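Local coordinates for RagB/SusD domain protein (Flavobacterium johnsoniae, PDB 5J5U), which binds chitin and, as a SusD homolog, probably captures chitin chains at the outer membrane for a chitin-utilization system, at residues Q34-L39 and V65-T70; A71-V76 and Y449-E454; G43-H48 and S60-V65. All coordinates share one frame; numbering follows the deposited sequence.

How the contacts relate
From the N terminus, helix 31-45 supplies the first segment of contact 1 and then that of contact 3, which overlaps its C-terminal end. The chain continues through helix 53-60 and returns: S60-V65 closes contact 3, and V65-T70, sharing V65, closes contact 1 around it, so the smaller loop sits within the larger. Helix 66-90 continues, through a kink at L72-W73, from contact 1 into contact 2, whose partner, Y449-E454, arrives after 372 intervening residues, from near the C terminus. That long closure brings the C-terminal part of the chain against the N-terminal helices, and D66 OD1 and Y449 OH, 2.7 Å apart, join contacts 1 and 2 directly.

Contact 1 (Q34-L39 and V65-T70); sequences QHRTNL and VDEYAT
R36 and E67 form a salt bridge between two helices, with R36 NE donating to E67 OE1 at 3.1 Å and an N-H...O angle of 160°. The acceptor lies in the guanidinium plane, yet the donor reaches OE1 from well above the carboxylate plane, the two flat groups being nearly perpendicular. R36 NH2 adds a weak second bond to the same oxygen, at 3.4 Å from E67 OE1, so one carboxylate oxygen takes both donors. R36 NH1 bonds to the carbonyl of Y32, one turn earlier, which probably helps set the guanidinium. The aliphatic part of R36 runs across Y68, its CG 3.6 Å from Y68 CD1. That chain is extended from CG to NE (chi2 161°), which lays NE alongside the ring, within reach of the glutamate. These side chains join helix 31-45 to helix 66-90, whose local axes approach to 8.3 Å and cross at -70°, within the largely helical fold of SusD-like proteins. Beside these side chains a water bridges the helices: it lies 2.6 Å from T37 OG1 and donates to the carbonyl oxygen of Y68, with a weaker bond to that of A69. Further out, V65 CG1 covers one face of the Y68 ring. Elsewhere on the first helix N38 ND2 donates almost straight to Q34 OE1 at 2.7 Å, and N38 is also bonded to F413 and S415.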
loop_
_atom_site.group_PDB
_atom_site.type_symbol
_atom_site.label_atom_id
_atom_site.label_comp_id
_atom_site.label_asym_id
_atom_site.label_seq_id
_atom_site.Cartn_x
_atom_site.Cartn_y
_atom_site.Cartn_z
ATOM N N GLN A 34 0.251 6.593 9.492
ATOM C CA GLN A 34 0.374 7.005 8.092
ATOM C C GLN A 34 1.664 7.776 7.922
ATOM O O GLN A 34 2.369 7.635 6.915
ATOM C CB GLN A 34 -0.814 7.870 7.640
ATOM C CG GLN A 34 -2.109 7.121 7.514
ATOM C CD GLN A 34 -2.082 6.081 6.396
ATOM O OE1 GLN A 34 -1.278 6.156 5.456
ATOM N NE2 GLN A 34 -2.961 5.099 6.506
ATOM N N HIS A 35 1.978 8.593 8.917
ATOM C CA HIS A 35 3.197 9.375 8.858
ATOM C C HIS A 35 4.417 8.448 8.994
ATOM O O HIS A 35 5.391 8.564 8.245
ATOM C CB HIS A 35 3.192 10.453 9.966
ATOM C CG HIS A 35 4.239 11.509 9.800
ATOM N ND1 HIS A 35 4.456 12.496 10.737
ATOM C CD2 HIS A 35 5.124 11.741 8.798
ATOM C CE1 HIS A 35 5.439 13.281 10.330
ATOM N NE2 HIS A 35 5.861 12.846 9.156
ATOM N N ARG A 36 4.362 7.523 9.948
ATOM C CA ARG A 36 5.550 6.744 10.292
ATOM C C ARG A 36 5.729 5.479 9.418
ATOM O O ARG A 36 6.825 5.194 8.946
ATOM C CB ARG A 36 5.500 6.372 11.774
ATOM C CG ARG A 36 5.698 7.570 12.701
ATOM C CD ARG A 36 5.193 7.303 14.135
ATOM N NE ARG A 36 5.474 8.448 15.011
ATOM C CZ ARG A 36 4.762 9.573 15.029
ATOM N NH1 ARG A 36 3.711 9.706 14.232
ATOM N NH2 ARG A 36 5.101 10.567 15.833
ATOM N N THR A 37 4.652 4.748 9.162
ATOM C CA THR A 37 4.773 3.486 8.444
ATOM C C THR A 37 4.606 3.636 6.941
ATOM O O THR A 37 5.317 2.995 6.177
ATOM C CB THR A 37 3.742 2.458 8.936
ATOM O OG1 THR A 37 3.695 2.480 10.361
ATOM C CG2 THR A 37 4.143 1.066 8.477
ATOM N N ASN A 38 3.669 4.481 6.527
ATOM C CA ASN A 38 3.411 4.743 5.108
ATOM C C ASN A 38 4.438 5.728 4.533
ATOM O O ASN A 38 5.256 5.359 3.661
ATOM C CB ASN A 38 1.965 5.277 4.932
ATOM C CG ASN A 38 1.568 5.565 3.462
ATOM O OD1 ASN A 38 2.355 5.430 2.518
ATOM N ND2 ASN A 38 0.320 5.979 3.287
ATOM N N LEU A 39 4.423 6.955 5.054
ATOM C CA LEU A 39 5.254 8.019 4.509
ATOM C C LEU A 39 6.744 7.788 4.761
ATOM O O LEU A 39 7.502 7.659 3.833
ATOM C CB LEU A 39 4.833 9.389 5.089
ATOM C CG LEU A 39 5.483 10.690 4.552
ATOM C CD1 LEU A 39 5.698 10.629 3.050
ATOM C CD2 LEU A 39 4.677 11.949 4.903
ATOM N N VAL A 65 14.197 4.203 14.464
ATOM C CA VAL A 65 13.509 4.887 15.567
ATOM C C VAL A 65 12.407 3.918 15.975
ATOM O O VAL A 65 11.521 3.594 15.149
ATOM C CB VAL A 65 12.894 6.258 15.161
ATOM C CG1 VAL A 65 12.314 6.971 16.381
ATOM C CG2 VAL A 65 13.931 7.152 14.483
ATOM N N ASP A 66 12.485 3.422 17.206
ATOM C CA ASP A 66 11.558 2.399 17.712
ATOM C C ASP A 66 10.110 2.786 17.496
ATOM O O ASP A 66 9.306 1.985 17.061
ATOM C CB ASP A 66 11.783 2.130 19.212
ATOM C CG ASP A 66 13.119 1.494 19.500
ATOM O OD1 ASP A 66 13.722 0.927 18.560
ATOM O OD2 ASP A 66 13.574 1.556 20.670
ATOM N N GLU A 67 9.785 4.014 17.844
ATOM C CA GLU A 67 8.436 4.517 17.714
ATOM C C GLU A 67 7.966 4.443 16.261
ATOM O O GLU A 67 6.795 4.118 15.986
ATOM C CB GLU A 67 8.361 5.957 18.218
ATOM C CG GLU A 67 7.005 6.565 18.090
ATOM C CD GLU A 67 7.006 8.068 18.254
ATOM O OE1 GLU A 67 7.490 8.732 17.325
ATOM O OE2 GLU A 67 6.494 8.582 19.284
ATOM N N TYR A 68 8.879 4.733 15.332
ATOM C CA TYR A 68 8.510 4.783 13.918
ATOM C C TYR A 68 8.265 3.386 13.418
ATOM O O TYR A 68 7.295 3.140 12.722
ATOM C CB TYR A 68 9.571 5.486 13.074
ATOM C CG TYR A 68 9.743 6.977 13.349
ATOM C CD1 TYR A 68 8.910 7.643 14.246
ATOM C CD2 TYR A 68 10.722 7.734 12.669
ATOM C CE1 TYR A 68 9.056 9.015 14.494
ATOM C CE2 TYR A 68 10.875 9.120 12.904
ATOM C CZ TYR A 68 10.037 9.747 13.818
ATOM O OH TYR A 68 10.162 11.092 14.088
ATOM N N ALA A 69 9.128 2.460 13.809
ATOM C CA ALA A 69 9.001 1.079 13.383
ATOM C C ALA A 69 7.821 0.352 14.045
ATOM O O ALA A 69 7.281 -0.572 13.432
ATOM C CB ALA A 69 10.299 0.320 13.660
ATOM N N THR A 70 7.411 0.755 15.265
ATOM C CA THR A 70 6.340 0.027 15.936
ATOM C C THR A 70 4.974 0.720 15.935
ATOM O O THR A 70 4.001 0.167 16.477
ATOM C CB THR A 70 6.699 -0.267 17.401
ATOM O OG1 THR A 70 6.811 0.959 18.135
ATOM C CG2 THR A 70 8.003 -1.061 17.492
HETATM O O HOH W 1 5.372 1.141 11.748
#

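Contact 2 (A71-V76 and Y449-E454); sequences ALWRNV and YYPNDE
The W73 indole carries P451 on one face: P451 CD stands 3.6 Å from the centroid of the five-membered ring and only 2° off its normal, a CH-pi contact, while P451 CG reaches the pyrrole side 3.5 Å from W73 NE1. At the indole edge, near its plane, lies E454 OE2, 3.8 Å from W73 CZ2. The six-membered ring meets Y450 obliquely, with planes at 53° and centroids 5.5 Å apart; Y450 CD1 makes the closest approach, 3.5 Å from W73 CZ3. E454 CG also packs against the benzo side, 3.5 Å from W73 CZ2, where a bend at chi2 folds the chain and keeps the carboxylate beside the rim. W73 holds its ring out toward these three residues because CG is anti to the backbone N (chi1 177°), projecting the indole from the early part of helix 66-90 against the approach to helix 452-457 and its first turn. The contact thus pins a C-terminal segment of this SusD homolog to one of its N-terminal helices. Other aromatic residues extend the cluster: Y77 and Y119 meet W73 edge-to-face, and Y140 meets Y450 in the same way. The carboxylate of E454 has its main polar partner in the hydroxyl of Y140, through OE1. With no hydrogen bond between the two segments, their association probably rests largely on apolar and CH-pi packing of the indole, with one carboxylate oxygen at its edge and the glutamate's charge probably stabilised by Y140.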
loop_
_atom_site.group_PDB
_atom_site.type_symbol
_atom_site.label_atom_id
_atom_site.label_comp_id
_atom_site.label_asym_id
_atom_site.label_seq_id
_atom_site.Cartn_x
_atom_site.Cartn_y
_atom_site.Cartn_z
ATOM N N ALA A 71 4.890 1.901 15.325
ATOM C CA ALA A 71 3.638 2.666 15.256
ATOM C C ALA A 71 2.429 1.890 14.662
ATOM O O ALA A 71 1.318 1.923 15.219
ATOM C CB ALA A 71 3.872 3.941 14.465
ATOM N N LEU A 72 2.633 1.218 13.524
ATOM C CA LEU A 72 1.581 0.364 12.953
ATOM C C LEU A 72 1.132 -0.706 13.975
ATOM O O LEU A 72 -0.057 -0.846 14.245
ATOM C CB LEU A 72 2.061 -0.310 11.663
ATOM C CG LEU A 72 1.050 -1.122 10.848
ATOM C CD1 LEU A 72 -0.006 -0.201 10.284
ATOM C CD2 LEU A 72 1.732 -1.896 9.732
ATOM N N TRP A 73 2.090 -1.439 14.551
ATOM C CA TRP A 73 1.778 -2.444 15.564
ATOM C C TRP A 73 0.885 -1.894 16.688
ATOM O O TRP A 73 -0.228 -2.379 16.939
ATOM C CB TRP A 73 3.070 -2.976 16.153
ATOM C CG TRP A 73 2.916 -3.963 17.269
ATOM C CD1 TRP A 73 2.612 -3.697 18.571
ATOM C CD2 TRP A 73 3.120 -5.379 17.185
ATOM N NE1 TRP A 73 2.586 -4.865 19.297
ATOM C CE2 TRP A 73 2.912 -5.909 18.473
ATOM C CE3 TRP A 73 3.459 -6.249 16.141
ATOM C CZ2 TRP A 73 3.028 -7.262 18.747
ATOM C CZ3 TRP A 73 3.569 -7.592 16.410
ATOM C CH2 TRP A 73 3.351 -8.085 17.711
ATOM N N ARG A 74 1.394 -0.859 17.335
ATOM C CA ARG A 74 0.743 -0.275 18.490
ATOM C C ARG A 74 -0.666 0.211 18.178
ATOM O O ARG A 74 -1.594 -0.058 18.948
ATOM C CB ARG A 74 1.576 0.874 19.027
ATOM C CG ARG A 74 0.804 1.793 19.935
ATOM C CD ARG A 74 1.644 3.002 20.293
ATOM N NE ARG A 74 1.098 3.692 21.463
ATOM C CZ ARG A 74 0.217 4.687 21.407
ATOM N NH1 ARG A 74 -0.221 5.136 20.230
ATOM N NH2 ARG A 74 -0.221 5.241 22.533
ATOM N N ASN A 75 -0.852 0.877 17.035
ATOM C CA ASN A 75 -2.154 1.464 16.781
ATOM C C ASN A 75 -3.155 0.477 16.206
ATOM O O ASN A 75 -4.363 0.560 16.491
ATOM C CB ASN A 75 -2.037 2.692 15.886
ATOM C CG ASN A 75 -1.719 3.953 16.691
ATOM O OD1 ASN A 75 -1.074 3.890 17.736
ATOM N ND2 ASN A 75 -2.243 5.080 16.253
ATOM N N VAL A 76 -2.680 -0.478 15.428
ATOM C CA VAL A 76 -3.587 -1.520 14.978
ATOM C C VAL A 76 -4.103 -2.333 16.184
ATOM O O VAL A 76 -5.301 -2.551 16.307
ATOM C CB VAL A 76 -2.923 -2.464 13.933
ATOM C CG1 VAL A 76 -3.675 -3.774 13.844
ATOM C CG2 VAL A 76 -2.870 -1.787 12.578
ATOM N N TYR A 449 10.204 -4.199 13.203
ATOM C CA TYR A 449 10.425 -5.140 14.298
ATOM C C TYR A 449 9.378 -5.005 15.421
ATOM O O TYR A 449 8.842 -3.921 15.665
ATOM C CB TYR A 449 11.858 -4.968 14.831
ATOM C CG TYR A 449 12.270 -3.529 15.114
ATOM C CD1 TYR A 449 12.913 -2.759 14.145
ATOM C CD2 TYR A 449 12.026 -2.941 16.352
ATOM C CE1 TYR A 449 13.295 -1.447 14.399
ATOM C CE2 TYR A 449 12.414 -1.635 16.616
ATOM C CZ TYR A 449 13.051 -0.892 15.626
ATOM O OH TYR A 449 13.411 0.413 15.878
ATOM N N TYR A 450 9.098 -6.120 16.098
ATOM C CA TYR A 450 8.146 -6.123 17.215
ATOM C C TYR A 450 8.665 -5.220 18.330
ATOM O O TYR A 450 9.875 -5.163 18.551
ATOM C CB TYR A 450 7.945 -7.521 17.792
ATOM C CG TYR A 450 7.757 -8.693 16.845
ATOM C CD1 TYR A 450 6.844 -8.666 15.809
ATOM C CD2 TYR A 450 8.491 -9.856 17.038
ATOM C CE1 TYR A 450 6.680 -9.784 14.972
ATOM C CE2 TYR A 450 8.339 -10.965 16.232
ATOM C CZ TYR A 450 7.444 -10.935 15.203
ATOM O OH TYR A 450 7.325 -12.055 14.414
ATOM N N PRO A 451 7.757 -4.509 19.037
ATOM C CA PRO A 451 8.223 -3.690 20.165
ATOM C C PRO A 451 8.710 -4.547 21.326
ATOM O O PRO A 451 8.175 -5.640 21.579
ATOM C CB PRO A 451 6.976 -2.867 20.558
ATOM C CG PRO A 451 5.828 -3.680 20.073
ATOM C CD PRO A 451 6.302 -4.399 18.831
ATOM N N ASN A 452 9.731 -4.038 22.002
ATOM C CA ASN A 452 10.327 -4.666 23.161
ATOM C C ASN A 452 9.323 -4.916 24.318
ATOM O O ASN A 452 9.521 -5.800 25.157
ATOM C CB ASN A 452 11.510 -3.815 23.640
ATOM C CG ASN A 452 12.344 -4.533 24.670
ATOM O OD1 ASN A 452 12.718 -5.681 24.467
ATOM N ND2 ASN A 452 12.603 -3.882 25.800
ATOM N N ASP A 453 8.238 -4.153 24.337
ATOM C CA ASP A 453 7.144 -4.400 25.272
ATOM C C ASP A 453 6.643 -5.827 25.163
ATOM O O ASP A 453 6.182 -6.396 26.143
ATOM C CB ASP A 453 5.970 -3.449 25.015
ATOM C CG ASP A 453 6.367 -2.005 25.119
ATOM O OD1 ASP A 453 6.944 -1.468 24.140
ATOM O OD2 ASP A 453 6.135 -1.417 26.194
ATOM N N GLU A 454 6.706 -6.395 23.956
ATOM C CA GLU A 454 6.273 -7.769 23.752
ATOM C C GLU A 454 7.233 -8.722 24.442
ATOM O O GLU A 454 6.823 -9.735 24.984
ATOM C CB GLU A 454 6.165 -8.093 22.266
ATOM C CG GLU A 454 4.919 -7.521 21.638
ATOM C CD GLU A 454 3.661 -8.181 22.181
ATOM O OE1 GLU A 454 3.647 -9.421 22.296
ATOM O OE2 GLU A 454 2.695 -7.465 22.501
#

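Contact 3 (G43-H48 and S60-V65); sequences GGFVQH and SKFKKV
F45 meets F62 through the CD1-CE1 side of its ring, although its CB starts out away from the partner segment. CG lies anti to the carbonyl carbon (chi1 -68°), which brings the ring back toward F62; CD1 then comes 3.7 Å from F62 CE1, and the next atom, CE1, is 3.9 Å from F62 CD1. The two rings lie obliquely, their planes 72° apart and their centroids separated by 5.7 Å. F62 reaches the meeting point from a residue with positive phi, just where the chain leaves helix 53-60, and the carbonyl oxygen of S60 sits over one face of its ring, near the rim. For its part, helix 31-45 ends in a Schellman motif: Q47, also of positive phi, is its C-prime residue, with weak bonds from H48 N to the carbonyl of G43 and from Q47 N to that of G44. The C-terminal ends of helices 31-45 and 53-60 come together here, G44 O lying 4.0 Å from S60 CA. Beside the aromatic pair, two waters both donate to G44 O; one also donates to S60 O at 2.7 Å, and the other accepts from S60 OG at 2.7 Å. S60 OG is additionally bonded to the backbone N of G305.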
loop_
_atom_site.group_PDB
_atom_site.type_symbol
_atom_site.label_atom_id
_atom_site.label_comp_id
_atom_site.label_asym_id
_atom_site.label_seq_id
_atom_site.Cartn_x
_atom_site.Cartn_y
_atom_site.Cartn_z
ATOM N N GLY A 43 7.527 4.466 2.436
ATOM C CA GLY A 43 7.742 5.478 1.425
ATOM C C GLY A 43 9.194 5.803 1.143
ATOM O O GLY A 43 9.554 6.053 -0.008
ATOM N N GLY A 44 10.031 5.825 2.172
ATOM C CA GLY A 44 11.443 6.037 1.939
ATOM C C GLY A 44 12.149 4.782 1.425
ATOM O O GLY A 44 13.031 4.870 0.566
ATOM N N PHE A 45 11.763 3.614 1.947
ATOM C CA PHE A 45 12.380 2.339 1.561
ATOM C C PHE A 45 12.205 2.108 0.052
ATOM O O PHE A 45 13.132 1.692 -0.634
ATOM C CB PHE A 45 11.773 1.135 2.310
ATOM C CG PHE A 45 12.055 1.086 3.788
ATOM C CD1 PHE A 45 12.974 1.937 4.385
ATOM C CD2 PHE A 45 11.398 0.149 4.582
ATOM C CE1 PHE A 45 13.222 1.875 5.748
ATOM C CE2 PHE A 45 11.631 0.077 5.956
ATOM C CZ PHE A 45 12.551 0.939 6.537
ATOM N N VAL A 46 11.001 2.354 -0.453
ATOM C CA VAL A 46 10.720 2.014 -1.842
ATOM C C VAL A 46 10.902 3.268 -2.746
ATOM O O VAL A 46 10.606 3.240 -3.927
ATOM C CB VAL A 46 9.302 1.382 -1.963
ATOM C CG1 VAL A 46 8.203 2.471 -2.085
ATOM C CG2 VAL A 46 9.244 0.399 -3.105
ATOM N N GLN A 47 11.460 4.335 -2.166
ATOM C CA GLN A 47 11.862 5.524 -2.892
ATOM C C GLN A 47 10.702 6.153 -3.668
ATOM O O GLN A 47 10.853 6.608 -4.808
ATOM C CB GLN A 47 13.036 5.192 -3.806
ATOM C CG GLN A 47 14.214 4.606 -3.044
ATOM C CD GLN A 47 15.507 4.450 -3.892
ATOM O OE1 GLN A 47 15.460 4.344 -5.124
ATOM N NE2 GLN A 47 16.658 4.421 -3.214
ATOM N N HIS A 48 9.533 6.165 -3.034
ATOM C CA HIS A 48 8.448 7.008 -3.464
ATOM C C HIS A 48 8.804 8.486 -3.179
ATOM O O HIS A 48 8.493 9.374 -3.981
ATOM C CB HIS A 48 7.157 6.632 -2.736
ATOM C CG HIS A 48 6.376 5.548 -3.411
ATOM N ND1 HIS A 48 5.287 4.941 -2.818
ATOM C CD2 HIS A 48 6.529 4.952 -4.613
ATOM C CE1 HIS A 48 4.796 4.026 -3.639
ATOM N NE2 HIS A 48 5.538 4.009 -4.730
ATOM N N SER A 60 14.756 7.042 3.961
ATOM C CA SER A 60 15.555 6.988 2.760
ATOM C C SER A 60 16.952 6.390 3.041
ATOM O O SER A 60 17.401 5.500 2.332
ATOM C CB SER A 60 15.654 8.398 2.175
ATOM O OG SER A 60 15.951 8.347 0.810
ATOM N N LYS A 61 17.605 6.854 4.109
ATOM C CA LYS A 61 18.965 6.403 4.433
ATOM C C LYS A 61 19.032 5.162 5.352
ATOM O O LYS A 61 20.100 4.580 5.494
ATOM C CB LYS A 61 19.748 7.543 5.086
ATOM C CG LYS A 61 19.933 8.739 4.197
ATOM C CD LYS A 61 20.982 9.703 4.752
ATOM C CE LYS A 61 20.586 10.324 6.064
ATOM N NZ LYS A 61 21.561 11.401 6.491
ATOM N N PHE A 62 17.898 4.774 5.947
ATOM C CA PHE A 62 17.771 3.627 6.871
ATOM C C PHE A 62 18.367 3.881 8.275
ATOM O O PHE A 62 19.468 3.457 8.597
ATOM C CB PHE A 62 18.396 2.364 6.261
ATOM C CG PHE A 62 18.018 2.143 4.809
ATOM C CD1 PHE A 62 16.756 2.524 4.336
ATOM C CD2 PHE A 62 18.926 1.562 3.921
ATOM C CE1 PHE A 62 16.404 2.331 3.024
ATOM C CE2 PHE A 62 18.595 1.357 2.605
ATOM C CZ PHE A 62 17.329 1.748 2.136
ATOM N N LYS A 63 17.614 4.586 9.103
ATOM C CA LYS A 63 17.968 4.771 10.497
ATOM C C LYS A 63 16.778 4.355 11.380
ATOM O O LYS A 63 15.627 4.643 11.054
ATOM C CB LYS A 63 18.367 6.224 10.775
ATOM C CG LYS A 63 19.620 6.663 10.078
ATOM C CD LYS A 63 20.099 8.005 10.605
ATOM C CE LYS A 63 21.299 8.497 9.812
ATOM N NZ LYS A 63 21.754 9.791 10.347
ATOM N N LYS A 64 17.062 3.659 12.477
ATOM C CA LYS A 64 16.018 3.126 13.346
ATOM C C LYS A 64 15.516 4.128 14.354
ATOM O O LYS A 64 16.304 4.800 15.013
ATOM C CB LYS A 64 16.516 1.899 14.117
ATOM C CG LYS A 64 17.048 0.809 13.262
ATOM C CD LYS A 64 16.823 -0.529 13.933
ATOM C CE LYS A 64 17.805 -0.779 15.051
ATOM N NZ LYS A 64 17.850 -2.235 15.415
ATOM N N VAL A 65 14.197 4.203 14.464
ATOM C CA VAL A 65 13.509 4.887 15.567
ATOM C C VAL A 65 12.407 3.918 15.975
ATOM O O VAL A 65 11.521 3.594 15.149
ATOM C CB VAL A 65 12.894 6.258 15.161
ATOM C CG1 VAL A 65 12.314 6.971 16.381
ATOM C CG2 VAL A 65 13.931 7.152 14.483
HETATM O O HOH W 2 16.021 4.567 0.242
HETATM O O HOH W 3 13.887 7.374 -0.622
#